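Local coordinates for protein of unknown function with a Fic domain (Bacteroides thetaiotaomicron VPI-5482, PDB 3CUC), which is of unknown function but carries a Fic domain, the largely helical fold shared by the Fic/DOC family, at residues 205-210 against 217-222; 131-136 against 154-159; 46-51 against 72-77; 5-10 against 268-273. All blocks are in the same frame, centred on the assembly; numbering follows the deposited sequence.

Contact 1 (205-210 against 217-222); sequences LLVNFV and PMIVIH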
loop_
_atom_site.group_PDB
_atom_site.type_symbol
_atom_site.label_atom_id
_atom_site.label_comp_id
_atom_site.label_asym_id
_atom_site.label_seq_id
_atom_site.Cartn_x
_atom_site.Cartn_y
_atom_site.Cartn_z
ATOM N N LEU A 205 0.536 0.951 -1.568
ATOM C CA LEU A 205 0.279 0.616 -2.968
ATOM C C LEU A 205 0.856 -0.756 -3.318
ATOM O O LEU A 205 0.229 -1.523 -4.035
ATOM C CB LEU A 205 0.842 1.697 -3.908
ATOM C CG LEU A 205 -0.040 2.939 -4.095
ATOM C CD1 LEU A 205 0.756 4.078 -4.707
ATOM C CD2 LEU A 205 -1.259 2.616 -4.950
ATOM N N LEU A 206 2.046 -1.054 -2.807
ATOM C CA LEU A 206 2.697 -2.336 -3.069
ATOM C C LEU A 206 1.920 -3.492 -2.437
ATOM O O LEU A 206 1.874 -4.582 -3.004
ATOM C CB LEU A 206 4.158 -2.331 -2.586
ATOM C CG LEU A 206 5.138 -1.451 -3.372
ATOM C CD1 LEU A 206 6.457 -1.330 -2.631
ATOM C CD2 LEU A 206 5.360 -1.984 -4.792
ATOM N N VAL A 207 1.302 -3.259 -1.281
ATOM C CA VAL A 207 0.465 -4.283 -0.662
ATOM C C VAL A 207 -0.652 -4.639 -1.619
ATOM O O VAL A 207 -0.860 -5.807 -1.943
ATOM C CB VAL A 207 -0.169 -3.815 0.659
ATOM C CG1 VAL A 207 -1.307 -4.750 1.065
ATOM C CG2 VAL A 207 0.877 -3.728 1.754
ATOM N N ASN A 208 -1.361 -3.620 -2.085
ATOM C CA ASN A 208 -2.498 -3.844 -2.958
ATOM C C ASN A 208 -2.098 -4.344 -4.340
ATOM O O ASN A 208 -2.905 -4.980 -5.027
ATOM C CB ASN A 208 -3.373 -2.592 -3.028
ATOM C CG ASN A 208 -4.174 -2.375 -1.750
ATOM O OD1 ASN A 208 -4.504 -3.327 -1.038
ATOM N ND2 ASN A 208 -4.492 -1.125 -1.457
ATOM N N PHE A 209 -0.850 -4.092 -4.733
ATOM C CA PHE A 209 -0.302 -4.696 -5.944
ATOM C C PHE A 209 -0.272 -6.210 -5.788
ATOM O O PHE A 209 -0.734 -6.942 -6.658
ATOM C CB PHE A 209 1.100 -4.160 -6.233
ATOM C CG PHE A 209 1.870 -4.962 -7.250
ATOM C CD1 PHE A 209 1.721 -4.720 -8.610
ATOM C CD2 PHE A 209 2.764 -5.943 -6.844
ATOM C CE1 PHE A 209 2.443 -5.449 -9.550
ATOM C CE2 PHE A 209 3.484 -6.677 -7.775
ATOM C CZ PHE A 209 3.323 -6.426 -9.134
ATOM N N VAL A 210 0.266 -6.666 -4.664
ATOM C CA VAL A 210 0.388 -8.088 -4.410
ATOM C C VAL A 210 -0.995 -8.743 -4.346
ATOM O O VAL A 210 -1.259 -9.722 -5.046
ATOM C CB VAL A 210 1.183 -8.356 -3.115
ATOM C CG1 VAL A 210 1.239 -9.854 -2.818
ATOM C CG2 VAL A 210 2.594 -7.770 -3.230
ATOM N N PRO A 217 -9.244 -9.150 -2.939
ATOM C CA PRO A 217 -9.700 -7.768 -2.943
ATOM C C PRO A 217 -8.692 -6.897 -2.220
ATOM O O PRO A 217 -8.128 -7.315 -1.209
ATOM C CB PRO A 217 -10.999 -7.822 -2.145
ATOM C CG PRO A 217 -10.824 -8.975 -1.241
ATOM C CD PRO A 217 -10.035 -9.982 -2.022
HETATM N N MSE A 218 -8.470 -5.696 -2.732
HETATM C CA MSE A 218 -7.482 -4.803 -2.158
HETATM C C MSE A 218 -7.963 -4.256 -0.809
HETATM O O MSE A 218 -9.165 -4.256 -0.517
HETATM C CB MSE A 218 -7.156 -3.694 -3.153
HETATM C CG MSE A 218 -6.349 -4.207 -4.326
HETATM SE SE MSE A 218 -6.051 -2.880 -5.665
HETATM C CE MSE A 218 -7.860 -2.764 -6.460
ATOM N N ILE A 219 -7.015 -3.823 0.020
ATOM C CA ILE A 219 -7.333 -3.391 1.380
ATOM C C ILE A 219 -7.123 -1.892 1.587
ATOM O O ILE A 219 -6.375 -1.239 0.850
ATOM C CB ILE A 219 -6.526 -4.185 2.451
ATOM C CG1 ILE A 219 -5.020 -3.941 2.318
ATOM C CG2 ILE A 219 -6.821 -5.679 2.342
ATOM C CD1 ILE A 219 -4.263 -4.214 3.578
ATOM N N VAL A 220 -7.803 -1.369 2.606
ATOM C CA VAL A 220 -7.691 0.027 3.010
ATOM C C VAL A 220 -7.209 0.101 4.457
ATOM O O VAL A 220 -7.947 -0.255 5.378
ATOM C CB VAL A 220 -9.060 0.745 2.934
ATOM C CG1 VAL A 220 -8.935 2.175 3.445
ATOM C CG2 VAL A 220 -9.600 0.732 1.526
ATOM N N ILE A 221 -5.976 0.549 4.669
ATOM C CA ILE A 221 -5.542 0.878 6.025
ATOM C C ILE A 221 -6.163 2.236 6.337
ATOM O O ILE A 221 -5.849 3.224 5.672
ATOM C CB ILE A 221 -4.016 0.920 6.166
ATOM C CG1 ILE A 221 -3.416 -0.446 5.817
ATOM C CG2 ILE A 221 -3.637 1.289 7.590
ATOM C CD1 ILE A 221 -1.913 -0.435 5.718
ATOM N N HIS A 222 -7.078 2.265 7.309
ATOM C CA HIS A 222 -7.870 3.467 7.597
ATOM C C HIS A 222 -7.075 4.448 8.440
ATOM O O HIS A 222 -6.438 4.043 9.410
ATOM C CB HIS A 222 -9.168 3.097 8.316
ATOM C CG HIS A 222 -10.140 2.362 7.451
ATOM N ND1 HIS A 222 -11.158 2.996 6.772
ATOM C CD2 HIS A 222 -10.236 1.051 7.135
ATOM C CE1 HIS A 222 -11.845 2.105 6.078
ATOM N NE2 HIS A 222 -11.306 0.917 6.281
#
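Asn208, in the middle of helix 199-213, faces Met218 of the irregular loop that follows this helix, with their CA atoms 5.1 Å apart, so the loop comes close to the helix at Met218 and Ile219 and then leads away from it. The side-chain amide of Asn208 grips both backbone polar atoms of Ile219. Ile219 N donates to Asn208 OD1 at 2.8 Å; the bond is nearly straight, but the donor stands above the carbonyl plane, 36° out of it. Asn208 ND2 returns a bond to Ile219 O over 3.0 Å, and here the geometry is flat: ND2 lies in the carbonyl plane of Ile219, and the oxygen lies close to the amide plane of Asn208. Selenomethionine Met218 bends at its third torsion (-73°) and lies across the base of the asparagine, with SE 3.8 Å from Asn208 CB. Beyond the amide, Val207 CG1 meets Ile219 CD1 at 3.9 Å, their side chains crossing at about a right angle. Phe36 from helix 22-42 touches Asn208 and Leu262 from helix 256-277 touches Ile219, while Met218 O is bonded by Ser269. A buried amide that takes the N-H and C=O of one residue, somewhat as a neighbouring strand would, satisfies backbone groups that no regular structure serves, and two bonds fix the rotation of the asparagine head.

Contact 2 (131-136 against 154-159); sequences GEYKSR and EETPAF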
loop_
_atom_site.group_PDB
_atom_site.type_symbol
_atom_site.label_atom_id
_atom_site.label_comp_id
_atom_site.label_asym_id
_atom_site.label_seq_id
_atom_site.Cartn_x
_atom_site.Cartn_y
_atom_site.Cartn_z
ATOM N N GLY A 131 10.858 10.536 -8.043
ATOM C CA GLY A 131 11.208 9.352 -8.830
ATOM C C GLY A 131 12.674 8.947 -8.762
ATOM O O GLY A 131 13.147 8.184 -9.607
ATOM N N GLU A 132 13.383 9.447 -7.750
ATOM C CA GLU A 132 14.813 9.199 -7.572
ATOM C C GLU A 132 15.081 8.832 -6.119
ATOM O O GLU A 132 14.447 9.378 -5.215
ATOM C CB GLU A 132 15.607 10.457 -7.931
ATOM C CG GLU A 132 15.670 10.757 -9.420
ATOM C CD GLU A 132 16.702 9.905 -10.147
ATOM O OE1 GLU A 132 17.917 10.146 -9.964
ATOM O OE2 GLU A 132 16.298 9.002 -10.912
ATOM N N TYR A 133 16.027 7.923 -5.892
ATOM C CA TYR A 133 16.344 7.481 -4.529
ATOM C C TYR A 133 16.933 8.624 -3.677
ATOM O O TYR A 133 17.471 9.595 -4.212
ATOM C CB TYR A 133 17.295 6.269 -4.538
ATOM C CG TYR A 133 16.736 4.954 -5.093
ATOM C CD1 TYR A 133 15.363 4.677 -5.113
ATOM C CD2 TYR A 133 17.603 3.963 -5.552
ATOM C CE1 TYR A 133 14.873 3.455 -5.612
ATOM C CE2 TYR A 133 17.126 2.739 -6.044
ATOM C CZ TYR A 133 15.763 2.490 -6.075
ATOM O OH TYR A 133 15.309 1.284 -6.575
ATOM N N LYS A 134 16.810 8.489 -2.354
ATOM C CA LYS A 134 17.253 9.500 -1.383
ATOM C C LYS A 134 18.735 9.820 -1.536
ATOM O O LYS A 134 19.534 8.909 -1.756
ATOM C CB LYS A 134 16.991 9.013 0.051
ATOM N N SER A 135 19.086 11.108 -1.432
ATOM C CA SER A 135 20.494 11.572 -1.444
ATOM C C SER A 135 20.937 12.148 -0.083
ATOM O O SER A 135 22.089 11.968 0.318
ATOM C CB SER A 135 20.729 12.594 -2.565
ATOM O OG SER A 135 19.808 13.664 -2.489
ATOM N N ARG A 136 20.032 12.852 0.603
ATOM C CA ARG A 136 20.186 13.170 2.029
ATOM C C ARG A 136 19.401 12.115 2.836
ATOM O O ARG A 136 18.320 11.700 2.401
ATOM C CB ARG A 136 19.642 14.571 2.325
ATOM N N GLU A 154 23.785 5.674 0.385
ATOM C CA GLU A 154 24.789 4.862 -0.302
ATOM C C GLU A 154 24.304 3.430 -0.533
ATOM O O GLU A 154 24.420 2.905 -1.637
ATOM C CB GLU A 154 26.108 4.839 0.490
ATOM C CG GLU A 154 26.791 6.210 0.672
ATOM C CD GLU A 154 26.176 7.073 1.773
ATOM O OE1 GLU A 154 25.704 6.520 2.787
ATOM O OE2 GLU A 154 26.170 8.313 1.626
ATOM N N GLU A 155 23.754 2.806 0.504
ATOM C CA GLU A 155 23.367 1.393 0.436
ATOM C C GLU A 155 21.965 1.160 -0.150
ATOM O O GLU A 155 21.601 0.019 -0.439
ATOM C CB GLU A 155 23.488 0.745 1.822
ATOM C CG GLU A 155 22.384 1.123 2.808
ATOM C CD GLU A 155 22.781 0.893 4.255
ATOM O OE1 GLU A 155 23.644 0.027 4.512
ATOM O OE2 GLU A 155 22.222 1.582 5.136
ATOM N N THR A 156 21.192 2.233 -0.331
ATOM C CA THR A 156 19.808 2.134 -0.809
ATOM C C THR A 156 19.651 1.375 -2.133
ATOM O O THR A 156 18.875 0.426 -2.192
ATOM C CB THR A 156 19.132 3.528 -0.909
ATOM O OG1 THR A 156 18.929 4.049 0.411
ATOM C CG2 THR A 156 17.786 3.436 -1.628
ATOM N N PRO A 157 20.377 1.781 -3.193
ATOM C CA PRO A 157 20.246 1.053 -4.469
ATOM C C PRO A 157 20.549 -0.446 -4.380
ATOM O O PRO A 157 19.879 -1.243 -5.037
ATOM C CB PRO A 157 21.252 1.749 -5.396
ATOM C CG PRO A 157 22.092 2.600 -4.530
ATOM C CD PRO A 157 21.310 2.915 -3.305
ATOM N N ALA A 158 21.550 -0.816 -3.582
ATOM C CA ALA A 158 21.862 -2.226 -3.338
ATOM C C ALA A 158 20.718 -2.927 -2.595
ATOM O O ALA A 158 20.310 -4.029 -2.966
ATOM C CB ALA A 158 23.163 -2.353 -2.555
ATOM N N PHE A 159 20.208 -2.276 -1.553
ATOM C CA PHE A 159 19.069 -2.781 -0.777
ATOM C C PHE A 159 17.815 -2.985 -1.635
ATOM O O PHE A 159 17.099 -3.975 -1.468
ATOM C CB PHE A 159 18.743 -1.811 0.370
ATOM C CG PHE A 159 19.583 -2.008 1.604
ATOM C CD1 PHE A 159 20.882 -2.503 1.527
ATOM C CD2 PHE A 159 19.074 -1.665 2.852
ATOM C CE1 PHE A 159 21.641 -2.674 2.671
ATOM C CE2 PHE A 159 19.831 -1.830 3.998
ATOM C CZ PHE A 159 21.117 -2.336 3.909
#
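The ring of Tyr133 leans on the first turn of helix 156-173, and Thr156 and Pro157 receive it differently. The close part is a CH-pi contact: Thr156 CG2 sits over one ring face, 4.2 Å from the centroid and 26° off the ring normal. Its nearest ring atom is Tyr133 CG, at 3.9 Å, so the methyl lies over the half of the ring nearer the backbone. The Thr156 side chain is turned with CG2 anti to the backbone N and OG1 beside that N (chi1 -69°), which gives the methyl to the tyrosine and the hydroxyl to Ser152 O. The looser part is Pro157. Its CA comes within 3.9 Å of Tyr133 CE2, but obliquely, and its ring adds only a distant touch of Pro157 CB on Tyr133 CD2 at 4.3 Å, on a side where the proline is exposed to solvent. Tyr133 is held by other partners too: its OH is hydrogen-bonded to Glu97, and Arg101 makes a cation-pi contact with its ring. Next to it, Lys134 is joined by backbone hydrogen bonding to Pro194, in the HPFxxGNGR signature of Fic proteins, on which the Tyr133 side chain also packs. No hydrogen bond joins 131-136 to 154-159. The contact thus rests on apolar and CH-pi packing, while polar bonds to third parties probably set the tilt of the ring.

Contact 3 (46-51 against 72-77); sequences NTLTYG and EEMKAH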
loop_
_atom_site.group_PDB
_atom_site.type_symbol
_atom_site.label_atom_id
_atom_site.label_comp_id
_atom_site.label_asym_id
_atom_site.label_seq_id
_atom_site.Cartn_x
_atom_site.Cartn_y
_atom_site.Cartn_z
ATOM N N ASN A 46 -2.613 14.699 4.149
ATOM C CA ASN A 46 -3.480 15.351 3.157
ATOM C C ASN A 46 -4.794 15.750 3.816
ATOM O O ASN A 46 -5.472 14.910 4.416
ATOM C CB ASN A 46 -3.771 14.416 1.990
ATOM C CG ASN A 46 -4.504 15.109 0.845
ATOM O OD1 ASN A 46 -5.439 15.882 1.064
ATOM N ND2 ASN A 46 -4.085 14.824 -0.383
ATOM N N THR A 47 -5.156 17.023 3.705
ATOM C CA THR A 47 -6.280 17.552 4.479
ATOM C C THR A 47 -7.528 17.753 3.631
ATOM O O THR A 47 -8.421 18.509 4.001
ATOM C CB THR A 47 -5.902 18.875 5.210
ATOM O OG1 THR A 47 -5.594 19.892 4.246
ATOM C CG2 THR A 47 -4.711 18.652 6.148
ATOM N N LEU A 48 -7.606 17.068 2.500
ATOM C CA LEU A 48 -8.851 17.051 1.748
ATOM C C LEU A 48 -9.899 16.261 2.518
ATOM O O LEU A 48 -9.641 15.137 2.956
ATOM C CB LEU A 48 -8.683 16.430 0.358
ATOM C CG LEU A 48 -8.043 17.258 -0.760
ATOM C CD1 LEU A 48 -8.159 16.517 -2.084
ATOM C CD2 LEU A 48 -8.654 18.642 -0.883
ATOM N N THR A 49 -11.083 16.851 2.669
ATOM C CA THR A 49 -12.195 16.174 3.326
ATOM C C THR A 49 -12.657 15.066 2.416
ATOM O O THR A 49 -12.158 14.914 1.310
ATOM C CB THR A 49 -13.389 17.108 3.640
ATOM O OG1 THR A 49 -14.053 17.471 2.425
ATOM C CG2 THR A 49 -12.922 18.357 4.399
ATOM N N TYR A 50 -13.612 14.288 2.896
ATOM C CA TYR A 50 -14.137 13.153 2.154
ATOM C C TYR A 50 -14.981 13.616 0.979
ATOM O O TYR A 50 -14.956 13.010 -0.086
ATOM C CB TYR A 50 -14.986 12.303 3.084
ATOM C CG TYR A 50 -15.206 10.909 2.580
ATOM C CD1 TYR A 50 -14.173 9.986 2.589
ATOM C CD2 TYR A 50 -16.450 10.504 2.098
ATOM C CE1 TYR A 50 -14.365 8.699 2.124
ATOM C CE2 TYR A 50 -16.653 9.217 1.628
ATOM C CZ TYR A 50 -15.608 8.318 1.645
ATOM O OH TYR A 50 -15.801 7.041 1.180
ATOM N N GLY A 51 -15.715 14.708 1.183
ATOM C CA GLY A 51 -16.524 15.317 0.142
ATOM C C GLY A 51 -15.631 15.845 -0.951
ATOM O O GLY A 51 -15.826 15.516 -2.119
ATOM N N GLU A 72 -4.051 17.780 -6.607
ATOM C CA GLU A 72 -3.117 17.133 -7.518
ATOM C C GLU A 72 -2.586 15.823 -6.939
ATOM O O GLU A 72 -2.585 14.837 -7.658
ATOM C CB GLU A 72 -1.947 18.041 -7.905
ATOM C CG GLU A 72 -2.300 19.442 -8.427
ATOM C CD GLU A 72 -2.886 19.463 -9.825
ATOM O OE1 GLU A 72 -3.352 18.405 -10.306
ATOM O OE2 GLU A 72 -2.881 20.562 -10.443
ATOM N N GLU A 73 -2.148 15.795 -5.668
ATOM C CA GLU A 73 -1.585 14.567 -5.090
ATOM C C GLU A 73 -2.656 13.486 -5.001
ATOM O O GLU A 73 -2.394 12.318 -5.276
ATOM C CB GLU A 73 -0.946 14.802 -3.709
ATOM C CG GLU A 73 0.419 15.465 -3.758
ATOM C CD GLU A 73 1.165 15.389 -2.437
ATOM O OE1 GLU A 73 0.735 14.641 -1.532
ATOM O OE2 GLU A 73 2.194 16.085 -2.307
HETATM N N MSE A 74 -3.861 13.887 -4.613
HETATM C CA MSE A 74 -4.983 12.966 -4.513
HETATM C C MSE A 74 -5.256 12.380 -5.875
HETATM O O MSE A 74 -5.428 11.182 -6.015
HETATM C CB MSE A 74 -6.228 13.681 -3.983
HETATM C CG MSE A 74 -7.408 12.769 -3.680
HETATM SE SE MSE A 74 -7.044 11.539 -2.241
HETATM C CE MSE A 74 -7.366 12.707 -0.763
ATOM N N LYS A 75 -5.269 13.224 -6.893
ATOM C CA LYS A 75 -5.475 12.769 -8.274
ATOM C C LYS A 75 -4.332 11.875 -8.771
ATOM O O LYS A 75 -4.567 10.878 -9.442
ATOM C CB LYS A 75 -5.596 13.983 -9.201
ATOM C CG LYS A 75 -5.993 13.683 -10.654
ATOM C CD LYS A 75 -5.658 14.878 -11.550
ATOM C CE LYS A 75 -6.399 14.841 -12.887
ATOM N NZ LYS A 75 -6.069 16.042 -13.717
ATOM N N ALA A 76 -3.097 12.248 -8.448
ATOM C CA ALA A 76 -1.916 11.513 -8.896
ATOM C C ALA A 76 -1.865 10.133 -8.238
ATOM O O ALA A 76 -1.516 9.143 -8.882
ATOM C CB ALA A 76 -0.653 12.299 -8.586
ATOM N N HIS A 77 -2.222 10.074 -6.956
ATOM C CA HIS A 77 -2.302 8.811 -6.235
ATOM C C HIS A 77 -3.306 7.862 -6.879
ATOM O O HIS A 77 -3.093 6.652 -6.910
ATOM C CB HIS A 77 -2.682 9.048 -4.775
ATOM C CG HIS A 77 -2.661 7.807 -3.946
ATOM N ND1 HIS A 77 -3.750 6.973 -3.837
ATOM C CD2 HIS A 77 -1.681 7.253 -3.194
ATOM C CE1 HIS A 77 -3.446 5.961 -3.046
ATOM N NE2 HIS A 77 -2.196 6.106 -2.641
#
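The methyl end of selenomethionine Met74 reaches from helix 68-89 into the bend formed by Asn46 and Leu48. Met74 leaves its helix with CG anti to the backbone N (chi1 -173°), then turns at both of its next torsions, 65° and 81°, a folded chain that carries CE back to the loop. There CE meets the amide of Asn46, lying 3.9 Å from ND2 and 4.1 Å from CG, the two side chains crossing at about a right angle. CE is also 4.1 Å from Leu48 CB. Leu48 runs past Met74 in the opposite direction, so that its CD1 reaches the root of the methionine, 3.9 Å from Met74 CB. The Asn46 head is held in place by its own loop: OD1 accepts from Leu48 N at 2.9 Å in an Asx turn, with the donor in the carbonyl plane. This turn sets Asn46 and Leu48 side by side against the methionine, and Thr49 then follows as the N-cap of helix 50-59. Asn46 comes just after a Ser-Asn-His-Leu-Glu-Gly sequence beginning at Ser40, which matches the (S/T)xxxE(G/N) motif of inhibitory helices in other Fic proteins, so the loop probably leads out of such a helix. Among the neighbours, Thr53 and Leu56 of helix 50-59 also pack on Met74. Glu73 forms salt bridges with Lys69 and with Arg201 of helix 199-213, and His77 is hydrogen-bonded to Asn37 of helix 22-42.

Contact 4 (5-10 against 268-273); sequences SNIKQL and RSLTLA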
loop_
_atom_site.group_PDB
_atom_site.type_symbol
_atom_site.label_atom_id
_atom_site.label_comp_id
_atom_site.label_asym_id
_atom_site.label_seq_id
_atom_site.Cartn_x
_atom_site.Cartn_y
_atom_site.Cartn_z
ATOM N N SER A 5 -9.010 -19.455 9.688
ATOM C CA SER A 5 -10.329 -20.117 9.940
ATOM C C SER A 5 -11.475 -19.179 9.521
ATOM O O SER A 5 -12.230 -19.495 8.601
ATOM C CB SER A 5 -10.464 -20.544 11.412
ATOM N N ASN A 6 -11.600 -18.029 10.185
ATOM C CA ASN A 6 -12.600 -17.032 9.792
ATOM C C ASN A 6 -12.256 -16.449 8.426
ATOM O O ASN A 6 -13.106 -16.368 7.546
ATOM C CB ASN A 6 -12.704 -15.910 10.826
ATOM C CG ASN A 6 -13.803 -14.916 10.491
ATOM O OD1 ASN A 6 -14.876 -15.296 10.022
ATOM N ND2 ASN A 6 -13.538 -13.634 10.723
ATOM N N ILE A 7 -10.998 -16.056 8.266
ATOM C CA ILE A 7 -10.501 -15.489 7.014
ATOM C C ILE A 7 -10.523 -16.486 5.855
ATOM O O ILE A 7 -10.781 -16.113 4.718
ATOM C CB ILE A 7 -9.067 -14.925 7.198
ATOM C CG1 ILE A 7 -8.573 -14.241 5.921
ATOM C CG2 ILE A 7 -8.099 -16.024 7.636
ATOM C CD1 ILE A 7 -7.453 -13.269 6.156
ATOM N N LYS A 8 -10.258 -17.755 6.149
ATOM C CA LYS A 8 -10.236 -18.797 5.115
ATOM C C LYS A 8 -11.632 -19.097 4.558
ATOM O O LYS A 8 -11.788 -19.428 3.386
ATOM C CB LYS A 8 -9.587 -20.077 5.661
ATOM C CG LYS A 8 -8.075 -19.986 5.756
ATOM C CD LYS A 8 -7.472 -21.241 6.345
ATOM C CE LYS A 8 -5.951 -21.176 6.348
ATOM N NZ LYS A 8 -5.348 -22.063 7.388
ATOM N N GLN A 9 -12.637 -18.971 5.414
ATOM C CA GLN A 9 -14.028 -19.197 5.046
ATOM C C GLN A 9 -14.515 -18.069 4.161
ATOM O O GLN A 9 -15.218 -18.295 3.178
ATOM C CB GLN A 9 -14.867 -19.237 6.314
ATOM C CG GLN A 9 -16.240 -19.820 6.175
ATOM C CD GLN A 9 -16.861 -20.067 7.537
ATOM O OE1 GLN A 9 -17.095 -21.215 7.931
ATOM N NE2 GLN A 9 -17.097 -18.983 8.284
ATOM N N LEU A 10 -14.144 -16.848 4.548
ATOM C CA LEU A 10 -14.470 -15.646 3.800
ATOM C C LEU A 10 -13.818 -15.676 2.423
ATOM O O LEU A 10 -14.464 -15.376 1.423
ATOM C CB LEU A 10 -14.016 -14.401 4.564
ATOM C CG LEU A 10 -14.839 -13.949 5.773
ATOM C CD1 LEU A 10 -14.154 -12.772 6.471
ATOM C CD2 LEU A 10 -16.268 -13.580 5.375
ATOM N N ARG A 268 -12.053 -7.445 6.488
ATOM C CA ARG A 268 -13.003 -6.368 6.236
ATOM C C ARG A 268 -13.339 -6.261 4.747
ATOM O O ARG A 268 -14.511 -6.143 4.399
ATOM C CB ARG A 268 -12.469 -5.028 6.757
ATOM C CG ARG A 268 -13.528 -3.916 6.783
ATOM C CD ARG A 268 -12.937 -2.496 6.825
ATOM N NE ARG A 268 -13.890 -1.523 6.273
ATOM C CZ ARG A 268 -13.774 -0.875 5.106
ATOM N NH1 ARG A 268 -12.714 -1.034 4.305
ATOM N NH2 ARG A 268 -14.736 -0.031 4.741
ATOM N N SER A 269 -12.320 -6.316 3.883
ATOM C CA SER A 269 -12.512 -6.212 2.424
ATOM C C SER A 269 -13.333 -7.371 1.895
ATOM O O SER A 269 -14.266 -7.173 1.113
ATOM C CB SER A 269 -11.175 -6.195 1.677
ATOM O OG SER A 269 -10.401 -5.052 1.990
ATOM N N LEU A 270 -12.971 -8.581 2.318
ATOM C CA LEU A 270 -13.684 -9.783 1.918
ATOM C C LEU A 270 -15.152 -9.712 2.331
ATOM O O LEU A 270 -16.040 -10.045 1.545
ATOM C CB LEU A 270 -13.011 -11.030 2.509
ATOM C CG LEU A 270 -11.733 -11.496 1.802
ATOM C CD1 LEU A 270 -10.975 -12.483 2.667
ATOM C CD2 LEU A 270 -12.048 -12.111 0.426
ATOM N N THR A 271 -15.406 -9.262 3.557
ATOM C CA THR A 271 -16.774 -9.191 4.058
ATOM C C THR A 271 -17.596 -8.203 3.236
ATOM O O THR A 271 -18.710 -8.510 2.829
ATOM C CB THR A 271 -16.817 -8.804 5.542
ATOM O OG1 THR A 271 -16.091 -9.774 6.307
ATOM C CG2 THR A 271 -18.250 -8.756 6.034
ATOM N N LEU A 272 -17.035 -7.027 2.982
ATOM C CA LEU A 272 -17.700 -6.035 2.147
ATOM C C LEU A 272 -17.879 -6.512 0.709
ATOM O O LEU A 272 -18.918 -6.256 0.097
ATOM C CB LEU A 272 -16.934 -4.703 2.152
ATOM C CG LEU A 272 -17.578 -3.539 2.905
ATOM C CD1 LEU A 272 -17.892 -3.949 4.358
ATOM C CD2 LEU A 272 -16.679 -2.287 2.837
ATOM N N ALA A 273 -16.862 -7.180 0.164
ATOM C CA ALA A 273 -16.892 -7.599 -1.233
ATOM C C ALA A 273 -17.929 -8.700 -1.439
ATOM O O ALA A 273 -18.680 -8.675 -2.417
ATOM C CB ALA A 273 -15.525 -8.056 -1.679
#
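Leu10 and Leu270 bring together the first and last helices of the modelled chain in a helix-helix packing: segments 6-10 and 268-273 run in roughly the same direction, crossing at 35° with axes 9.9 Å apart at closest approach. Leu10 and Leu270 carry the contact about equally. Leu10 CB rests on Leu270, 4.1 Å from both CB and CD1 of that residue. From there CG turns to lie beside the backbone N (chi1 -75°), which lifts the branch off Leu270 and over toward Thr271. Leu10 CG itself passes 4.4 Å from Thr271 OG1. Both Leu10 methyls then face the hydroxyl from the same side, CD1 at 3.6 Å and CD2 at 3.9 Å from Thr271 OG1. One turn earlier, Ile7 completes the apolar patch, its CG1 brushing Leu270 CD1 at the longer range of 4.4 Å. Helix 6-16 is further seated by Ile267, which touches Asn6, Ile7 and Leu10, and by Trp14, which touches Leu270. No hydrogen bond crosses between the two segments, so the terminal helix is held here by apolar packing. The hydroxyl of Thr271 facing the leucine methyls bonds within its own helix, OG1 to the backbone O of Ile267.

Overall arrangement
Contact 3 comes first along the chain, then contact 2, then contact 1, all within the span that contact 4 closes between the terminal helices. Contact 1 lies nearest the chain centre, about 5 Å away, and touches two others: Leu205 packs on His77 of contact 3, and Met218 O probably accepts from Ser269 of contact 4, their centres about 18 and 15 Å off. Helix 199-213 and the loop after it thus link helix 68-89 to helix 256-277. Contact 2, at the start of helix 156-173, touches none of the others, its centre about 38 Å from that of contact 4, on the opposite side of the chain's centre. Buried contact 1 is thus the hub between contacts 3 and 4.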